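Side-chain contacts in PR domain zinc finger protein 2 (Homo sapiens, PDB 2QPW), which methylates a specific lysine of histone H3 using S-adenosyl-L-methionine and may also act as a DNA-binding transcription factor, the chain here being its methyltransferase (PR/SET) domain: residues E8-T13 with D39-G44; V31-S36 with L100-W105. All coordinates share one frame; numbering follows the deposited sequence. Where two conformers were deposited one is given.

The two contacts lie about 14 Å apart, centre to centre, and meet at the two-stranded antiparallel sheet of 31-35 and 43-47. Contact 1 (8-13 with 39-44) is at the surface, where the N-terminal segment reaches the connection between these strands; contact 2 (31-36 with 100-105) is buried, with strand 31-35 packed against the approach to strand 104-119. Their segments alternate along the chain: 8-13, 31-36, 39-44, 100-105. Backbone hydrogen bonds tie them directly, between Arg-42 and Ser-36 and between Gly-44 and Phe-34. The hairpin of the PR domain thus meets the N-terminal segment at its exposed turn and the buried 100-105 segment along strand 31-35.

Contact 1 of 2, residues E8-T13 with D39-G44; sequences EPVAAT and DKTRIG
Thr-41, the third residue of a type I beta turn from Asp-39 to Arg-42, is the point at which the irregular N-terminal segment 8-13 touches the connection between strands 31-35 and 43-47. The contact is light and exposed, and no hydrogen bond crosses it. The Thr-41 carbonyl O receives a CA-H...O contact from Thr-13 CA at 3.6 Å, and Thr-13 CG2 comes to 3.8 Å from that same Thr-41 O. From the same peptide, Ala-12 O comes to 4.0 Å from Thr-41 CB. Farther along, the methyls Val-10 CG1 and Thr-41 CG2 meet loosely, 4.4 Å apart. Thr-41 is itself fixed within its turn: chi1 of 72° places OG1 between the backbone N and the carbonyl carbon, and Thr-41 OG1 donates a hydrogen bond to Asp-39 OD1 at 2.7 Å. Asp-39 OD1 also accepts Thr-41 N at 3.0 Å, an Asx turn, and both donors approach from one face of the carboxylate. The turn is therefore gripped internally, and 8-13 rests mainly on the carbonyl O and CB of Thr-41. Just beyond 8-13, Glu-14 bonds to the backbone of Thr-41 and, through OE1, to Ile-43 N, pinning the N-terminal chain where the turn passes into strand 43-47, the partner of 31-35.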
ATOM      1  N   GLU A   8     -21.066  -8.051  14.982  1.00 21.89           N
ATOM      2  CA  GLU A   8     -21.045  -6.622  15.417  1.00 23.06           C
ATOM      3  C   GLU A   8     -21.129  -5.686  14.197  1.00 22.38           C
ATOM      4  O   GLU A   8     -20.495  -5.937  13.148  1.00 21.16           O
ATOM      5  CB  GLU A   8     -19.819  -6.295  16.281  1.00 23.04           C
ATOM      6  CG  GLU A   8     -19.931  -6.808  17.724  1.00 29.80           C
ATOM      7  CD  GLU A   8     -20.907  -6.018  18.602  1.00 31.29           C
ATOM      8  OE1 GLU A   8     -21.043  -4.780  18.461  1.00 36.61           O
ATOM      9  OE2 GLU A   8     -21.550  -6.655  19.455  1.00 38.60           O
ATOM     10  N   PRO A   9     -21.962  -4.640  14.294  1.00 23.80           N
ATOM     11  CA  PRO A   9     -22.090  -3.657  13.205  1.00 24.70           C
ATOM     12  C   PRO A   9     -20.770  -3.002  12.809  1.00 26.43           C
ATOM     13  O   PRO A   9     -19.942  -2.707  13.682  1.00 26.31           O
ATOM     14  CB  PRO A   9     -23.034  -2.597  13.798  1.00 25.20           C
ATOM     15  CG  PRO A   9     -23.859  -3.373  14.812  1.00 26.48           C
ATOM     16  CD  PRO A   9     -22.875  -4.343  15.411  1.00 23.60           C
ATOM     17  N   VAL A  10     -20.594  -2.753  11.508  1.00 27.27           N
ATOM     18  CA  VAL A  10     -19.402  -2.047  11.007  1.00 30.47           C
ATOM     19  C   VAL A  10     -19.719  -0.548  10.880  1.00 31.32           C
ATOM     20  O   VAL A  10     -20.795  -0.167  10.390  1.00 32.18           O
ATOM     21  CB  VAL A  10     -18.828  -2.665   9.698  1.00 30.64           C
ATOM     22  CG1 VAL A  10     -18.576  -4.167   9.902  1.00 31.37           C
ATOM     23  CG2 VAL A  10     -19.750  -2.485   8.538  1.00 32.70           C
ATOM     24  N   ALA A  11     -18.789   0.284  11.333  1.00 32.73           N
ATOM     25  CA  ALA A  11     -19.037   1.734  11.442  1.00 33.70           C
ATOM     26  C   ALA A  11     -18.786   2.525  10.160  1.00 33.86           C
ATOM     27  O   ALA A  11     -19.371   3.597   9.977  1.00 34.55           O
ATOM     28  CB  ALA A  11     -18.233   2.323  12.584  1.00 34.58           C
ATOM     29  N   ALA A  12     -17.921   2.002   9.285  1.00 33.98           N
ATOM     30  CA  ALA A  12     -17.515   2.698   8.052  1.00 33.21           C
ATOM     31  C   ALA A  12     -17.186   1.690   6.931  1.00 32.36           C
ATOM     32  O   ALA A  12     -16.576   0.643   7.183  1.00 32.65           O
ATOM     33  CB  ALA A  12     -16.294   3.592   8.343  1.00 34.30           C
ATOM     34  N   THR A  13     -17.620   1.990   5.712  1.00 30.78           N
ATOM     35  CA  THR A  13     -17.290   1.158   4.550  1.00 28.88           C
ATOM     36  C   THR A  13     -16.755   2.028   3.406  1.00 27.81           C
ATOM     37  O   THR A  13     -17.326   3.091   3.113  1.00 28.30           O
ATOM     38  CB  THR A  13     -18.523   0.367   4.054  1.00 28.83           C
ATOM     39  OG1 THR A  13     -19.042  -0.447   5.121  1.00 29.75           O
ATOM     40  CG2 THR A  13     -18.152  -0.530   2.886  1.00 29.13           C
ATOM     41  N   ASP A  39      -9.546  -7.248   4.378  1.00 20.75           N
ATOM     42  CA  ASP A  39     -10.541  -6.414   5.061  1.00 20.15           C
ATOM     43  C   ASP A  39     -11.555  -5.968   4.005  1.00 20.15           C
ATOM     44  O   ASP A  39     -11.337  -5.005   3.274  1.00 18.46           O
ATOM     45  CB  ASP A  39      -9.888  -5.213   5.769  1.00 20.91           C
ATOM     46  CG  ASP A  39     -10.906  -4.297   6.459  1.00 22.84           C
ATOM     47  OD1 ASP A  39     -12.130  -4.571   6.400  1.00 24.71           O
ATOM     48  OD2 ASP A  39     -10.484  -3.287   7.066  1.00 24.72           O
ATOM     49  N   LYS A  40     -12.663  -6.708   3.887  1.00 20.43           N
ATOM     50  CA  LYS A  40     -13.597  -6.417   2.803  1.00 20.82           C
ATOM     51  C   LYS A  40     -14.356  -5.107   3.003  1.00 19.58           C
ATOM     52  O   LYS A  40     -15.085  -4.724   2.112  1.00 19.33           O
ATOM     53  CB  LYS A  40     -14.554  -7.579   2.522  1.00 22.79           C
ATOM     54  CG  LYS A  40     -15.204  -8.155   3.723  1.00 24.58           C
ATOM     55  CD  LYS A  40     -16.194  -9.300   3.325  1.00 24.43           C
ATOM     56  CE  LYS A  40     -15.517 -10.649   3.050  1.00 26.36           C
ATOM     57  NZ  LYS A  40     -14.841 -11.244   4.224  1.00 29.20           N
ATOM     58  N   THR A  41     -14.155  -4.422   4.132  1.00 19.23           N
ATOM     59  CA  THR A  41     -14.792  -3.088   4.359  1.00 19.83           C
ATOM     60  C   THR A  41     -13.983  -1.957   3.700  1.00 20.45           C
ATOM     61  O   THR A  41     -14.411  -0.769   3.708  1.00 20.86           O
ATOM     62  CB  THR A  41     -15.029  -2.762   5.868  1.00 21.91           C
ATOM     63  OG1 THR A  41     -13.776  -2.480   6.509  1.00 22.34           O
ATOM     64  CG2 THR A  41     -15.776  -3.919   6.570  1.00 20.93           C
ATOM     65  N   ARG A  42     -12.822  -2.321   3.128  1.00 19.35           N
ATOM     66  CA  ARG A  42     -11.988  -1.358   2.357  1.00 19.69           C
ATOM     67  C   ARG A  42     -11.579  -1.829   0.948  1.00 18.66           C
ATOM     68  O   ARG A  42     -11.685  -3.024   0.615  1.00 17.85           O
ATOM     69  CB  ARG A  42     -10.774  -0.847   3.174  1.00 21.43           C
ATOM     70  CG  ARG A  42      -9.789  -1.872   3.663  1.00 22.42           C
ATOM     71  CD  ARG A  42      -8.487  -1.207   4.177  1.00 24.07           C
ATOM     72  NE  ARG A  42      -7.650  -0.809   3.026  1.00 27.04           N
ATOM     73  CZ  ARG A  42      -6.380  -0.399   3.087  1.00 29.14           C
ATOM     74  NH1 ARG A  42      -5.740  -0.079   1.963  1.00 30.07           N
ATOM     75  NH2 ARG A  42      -5.736  -0.343   4.236  1.00 22.21           N
ATOM     76  N   ILE A  43     -11.149  -0.880   0.109  1.00 17.85           N
ATOM     77  CA  ILE A  43     -10.682  -1.200  -1.229  1.00 16.40           C
ATOM     78  C   ILE A  43      -9.239  -1.663  -1.143  1.00 17.26           C
ATOM     79  O   ILE A  43      -8.457  -1.120  -0.346  1.00 17.03           O
ATOM     80  CB  ILE A  43     -10.864   0.020  -2.199  1.00 16.55           C
ATOM     81  CG1 ILE A  43     -12.373   0.314  -2.395  1.00 15.34           C
ATOM     82  CG2 ILE A  43     -10.146  -0.213  -3.512  1.00 16.96           C
ATOM     83  CD1 ILE A  43     -13.198  -0.936  -2.942  1.00 17.28           C
ATOM     84  N   GLY A  44      -8.906  -2.674  -1.949  1.00 16.15           N
ATOM     85  CA  GLY A  44      -7.531  -3.194  -2.077  1.00 14.84           C
ATOM     86  C   GLY A  44      -7.112  -3.249  -3.562  1.00 15.00           C
ATOM     87  O   GLY A  44      -7.806  -2.708  -4.426  1.00 15.40           O
TER

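Contact 2 of 2, residues V31-S36 with L100-W105; sequences VRLFPS and LRYVNW
Leu-33 of strand 31-35 meets Tyr-102 across the interior, the two side chains crossing at about a right angle. From Leu-33 CB, still 5.8 Å from Tyr-102 CB, the chain runs with CG anti to the carbonyl carbon (chi1 -59°) and then forks at CG. The branch CD2 touches the root of the tyrosine, 4.1 Å from Tyr-102 CB. The other branch, Leu-33 CD1, extends anti to CA and lies over one face of the ring, 4.4 Å from Tyr-102 CD2. Arg-101 CD sits over the opposite face, offset toward the rim, so aliphatic groups flank the ring on both faces. Leu-24 and Val-23 of helix 21-25 pack on Leu-33 and Tyr-102 respectively, while Val-45 and Ile-43 do so from strand 43-47. At the far end of the pair of segments the contact turns polar: in one of its two conformers Asn-104 directs ND2 at Ser-36 OG, 3.3 Å away and nearly straight (162°). This bond is weak, and the alternate conformer makes it less certain; the stronger partner of Ser-36 OG is Glu-136 OE2. The Arg-Tyr-Val-Asn-Trp sequence from Arg-101 on probably corresponds to the Arg-Phe-X-Asn-His signature of SET domains, which in relatives lies by the cofactor site; here a leucine-tyrosine contact and an Asn-Ser pair join it to the N-terminal hairpin of the PR/SET fold.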
ATOM      1  N   VAL A  31      -2.602  -4.214 -12.679  1.00 16.52           N
ATOM      2  CA  VAL A  31      -3.392  -4.140 -11.442  1.00 16.89           C
ATOM      3  C   VAL A  31      -4.789  -3.530 -11.622  1.00 17.17           C
ATOM      4  O   VAL A  31      -5.049  -2.802 -12.620  1.00 17.31           O
ATOM      5  CB  VAL A  31      -2.618  -3.346 -10.289  1.00 15.85           C
ATOM      6  CG1 VAL A  31      -1.223  -3.950 -10.088  1.00 17.95           C
ATOM      7  CG2 VAL A  31      -2.524  -1.848 -10.606  1.00 17.66           C
ATOM      8  N   ARG A  32      -5.682  -3.826 -10.670  1.00 17.28           N
ATOM      9  CA  ARG A  32      -7.021  -3.191 -10.618  1.00 17.75           C
ATOM     10  C   ARG A  32      -7.406  -2.951  -9.166  1.00 17.92           C
ATOM     11  O   ARG A  32      -6.901  -3.643  -8.263  1.00 17.90           O
ATOM     12  CB  ARG A  32      -8.091  -4.099 -11.278  1.00 18.54           C
ATOM     13  CG  ARG A  32      -8.435  -5.372 -10.492  1.00 19.63           C
ATOM     14  CD  ARG A  32      -9.723  -6.046 -11.055  1.00 22.48           C
ATOM     15  NE  ARG A  32      -9.495  -6.551 -12.417  1.00 30.32           N
ATOM     16  CZ  ARG A  32      -9.955  -5.975 -13.532  1.00 33.76           C
ATOM     17  NH1 ARG A  32     -10.700  -4.866 -13.477  1.00 34.83           N
ATOM     18  NH2 ARG A  32      -9.677  -6.510 -14.710  1.00 33.04           N
ATOM     19  N   LEU A  33      -8.308  -1.991  -8.934  1.00 18.22           N
ATOM     20  CA  LEU A  33      -8.884  -1.769  -7.583  1.00 19.09           C
ATOM     21  C   LEU A  33     -10.163  -2.585  -7.379  1.00 20.15           C
ATOM     22  O   LEU A  33     -11.022  -2.639  -8.287  1.00 20.45           O
ATOM     23  CB  LEU A  33      -9.190  -0.269  -7.370  1.00 20.13           C
ATOM     24  CG  LEU A  33      -8.005   0.702  -7.499  1.00 21.48           C
ATOM     25  CD1 LEU A  33      -8.454   2.075  -7.001  1.00 24.67           C
ATOM     26  CD2 LEU A  33      -6.801   0.238  -6.679  1.00 24.26           C
ATOM     27  N   PHE A  34     -10.308  -3.208  -6.203  1.00 19.29           N
ATOM     28  CA  PHE A  34     -11.435  -4.090  -5.920  1.00 20.27           C
ATOM     29  C   PHE A  34     -11.442  -4.336  -4.422  1.00 19.71           C
ATOM     30  O   PHE A  34     -10.366  -4.340  -3.814  1.00 19.61           O
ATOM     31  CB  PHE A  34     -11.293  -5.438  -6.695  1.00 20.61           C
ATOM     32  CG  PHE A  34     -12.593  -6.185  -6.843  1.00 24.10           C
ATOM     33  CD1 PHE A  34     -13.581  -5.719  -7.704  1.00 26.13           C
ATOM     34  CD2 PHE A  34     -12.852  -7.302  -6.064  1.00 29.24           C
ATOM     35  CE1 PHE A  34     -14.797  -6.370  -7.806  1.00 29.05           C
ATOM     36  CE2 PHE A  34     -14.070  -7.980  -6.175  1.00 30.21           C
ATOM     37  CZ  PHE A  34     -15.037  -7.500  -7.039  1.00 28.99           C
ATOM     38  N   PRO A  35     -12.646  -4.516  -3.791  1.00 19.69           N
ATOM     39  CA  PRO A  35     -12.642  -4.794  -2.334  1.00 18.58           C
ATOM     40  C   PRO A  35     -11.545  -5.780  -1.841  1.00 18.90           C
ATOM     41  O   PRO A  35     -11.308  -6.824  -2.487  1.00 18.94           O
ATOM     42  CB  PRO A  35     -14.064  -5.345  -2.093  1.00 19.47           C
ATOM     43  CG  PRO A  35     -14.895  -4.592  -3.067  1.00 20.20           C
ATOM     44  CD  PRO A  35     -14.028  -4.414  -4.318  1.00 20.30           C
ATOM     45  N   SER A  36     -10.871  -5.453  -0.733  1.00 17.09           N
ATOM     46  CA  SER A  36      -9.776  -6.282  -0.202  1.00 18.49           C
ATOM     47  C   SER A  36     -10.342  -7.582   0.376  1.00 18.78           C
ATOM     48  O   SER A  36     -11.428  -7.550   0.915  1.00 21.18           O
ATOM     49  CB  SER A  36      -9.062  -5.549   0.940  1.00 16.81           C
ATOM     50  OG  SER A  36      -7.977  -6.337   1.423  1.00 18.22           O
ATOM     51  N   LEU A 100      -1.232   3.445  -4.996  1.00 12.45           N
ATOM     52  CA  LEU A 100      -0.456   2.691  -3.953  1.00 13.28           C
ATOM     53  C   LEU A 100      -1.033   2.781  -2.557  1.00 13.19           C
ATOM     54  O   LEU A 100      -0.899   1.832  -1.758  1.00 13.00           O
ATOM     55  CB  LEU A 100       1.041   3.079  -3.947  1.00 12.87           C
ATOM     56  CG  LEU A 100       1.895   2.498  -5.080  1.00 13.35           C
ATOM     57  CD1 LEU A 100       1.682   3.290  -6.418  1.00 15.83           C
ATOM     58  CD2 LEU A 100       3.337   2.532  -4.670  1.00 13.27           C
ATOM     59  N   ARG A 101      -1.758   3.869  -2.279  1.00 13.08           N
ATOM     60  CA  ARG A 101      -2.496   4.020  -0.994  1.00 13.07           C
ATOM     61  C   ARG A 101      -3.412   2.819  -0.658  1.00 14.26           C
ATOM     62  O   ARG A 101      -3.576   2.401   0.521  1.00 15.09           O
ATOM     63  CB  ARG A 101      -3.374   5.278  -1.060  1.00 14.03           C
ATOM     64  CG  ARG A 101      -4.278   5.456   0.201  1.00 13.75           C
ATOM     65  CD  ARG A 101      -5.390   6.421  -0.005  1.00 18.34           C
ATOM     66  NE  ARG A 101      -6.147   6.676   1.219  1.00 16.61           N
ATOM     67  CZ  ARG A 101      -7.224   6.008   1.633  1.00 18.24           C
ATOM     68  NH1 ARG A 101      -7.745   4.985   0.942  1.00 17.97           N
ATOM     69  NH2 ARG A 101      -7.822   6.408   2.737  1.00 18.18           N
ATOM     70  N   TYR A 102      -4.024   2.276  -1.698  1.00 12.36           N
ATOM     71  CA  TYR A 102      -5.015   1.189  -1.558  1.00 14.85           C
ATOM     72  C   TYR A 102      -4.407  -0.216  -1.376  1.00 14.71           C
ATOM     73  O   TYR A 102      -5.156  -1.180  -1.115  1.00 15.63           O
ATOM     74  CB  TYR A 102      -5.968   1.231  -2.762  1.00 14.63           C
ATOM     75  CG  TYR A 102      -6.821   2.480  -2.758  1.00 15.96           C
ATOM     76  CD1 TYR A 102      -8.025   2.505  -2.059  1.00 15.70           C
ATOM     77  CD2 TYR A 102      -6.401   3.669  -3.415  1.00 15.30           C
ATOM     78  CE1 TYR A 102      -8.829   3.662  -2.006  1.00 17.64           C
ATOM     79  CE2 TYR A 102      -7.186   4.842  -3.353  1.00 15.58           C
ATOM     80  CZ  TYR A 102      -8.402   4.818  -2.674  1.00 17.67           C
ATOM     81  OH  TYR A 102      -9.196   5.928  -2.608  1.00 17.50           O
ATOM     82  N   VAL A 103      -3.079  -0.362  -1.528  1.00 13.31           N
ATOM     83  CA  VAL A 103      -2.408  -1.662  -1.238  1.00 12.73           C
ATOM     84  C   VAL A 103      -2.461  -1.943   0.278  1.00 12.50           C
ATOM     85  O   VAL A 103      -1.847  -1.211   1.111  1.00 12.99           O
ATOM     86  CB  VAL A 103      -0.940  -1.668  -1.725  1.00 12.77           C
ATOM     87  CG1 VAL A 103      -0.194  -2.959  -1.310  1.00 13.80           C
ATOM     88  CG2 VAL A 103      -0.863  -1.414  -3.251  1.00 11.35           C
ATOM     89  N   ASN A 104      -3.214  -2.973   0.651  1.00 13.87           N
ATOM     90  CA  ASN A 104      -3.345  -3.335   2.056  0.50 13.85           C
ATOM     91  C   ASN A 104      -2.068  -3.964   2.629  1.00 14.61           C
ATOM     92  O   ASN A 104      -1.212  -4.434   1.888  1.00 14.88           O
ATOM     93  CB  ASN A 104      -4.553  -4.269   2.255  0.50 14.14           C
ATOM     94  CG  ASN A 104      -5.181  -4.150   3.646  0.50 13.49           C
ATOM     95  OD1 ASN A 104      -4.690  -3.410   4.518  0.50 13.16           O
ATOM     96  ND2 ASN A 104      -6.269  -4.908   3.870  0.50 14.26           N
ATOM     97  N   TRP A 105      -1.950  -3.985   3.970  1.00 14.92           N
ATOM     98  CA  TRP A 105      -0.794  -4.571   4.642  1.00 15.73           C
ATOM     99  C   TRP A 105      -1.053  -6.066   4.943  1.00 16.01           C
ATOM    100  O   TRP A 105      -2.157  -6.450   5.370  1.00 16.34           O
ATOM    101  CB  TRP A 105      -0.564  -3.854   5.977  1.00 16.86           C
ATOM    102  CG  TRP A 105      -0.018  -2.483   5.868  1.00 16.80           C
ATOM    103  CD1 TRP A 105      -0.714  -1.329   5.557  1.00 19.43           C
ATOM    104  CD2 TRP A 105       1.344  -2.095   6.050  1.00 15.43           C
ATOM    105  NE1 TRP A 105       0.143  -0.252   5.552  1.00 20.96           N
ATOM    106  CE2 TRP A 105       1.409  -0.692   5.853  1.00 19.82           C
ATOM    107  CE3 TRP A 105       2.512  -2.789   6.393  1.00 17.71           C
ATOM    108  CZ2 TRP A 105       2.602   0.033   6.012  1.00 20.36           C
ATOM    109  CZ3 TRP A 105       3.691  -2.068   6.561  1.00 19.31           C
ATOM    110  CH2 TRP A 105       3.731  -0.683   6.332  1.00 17.33           C
TER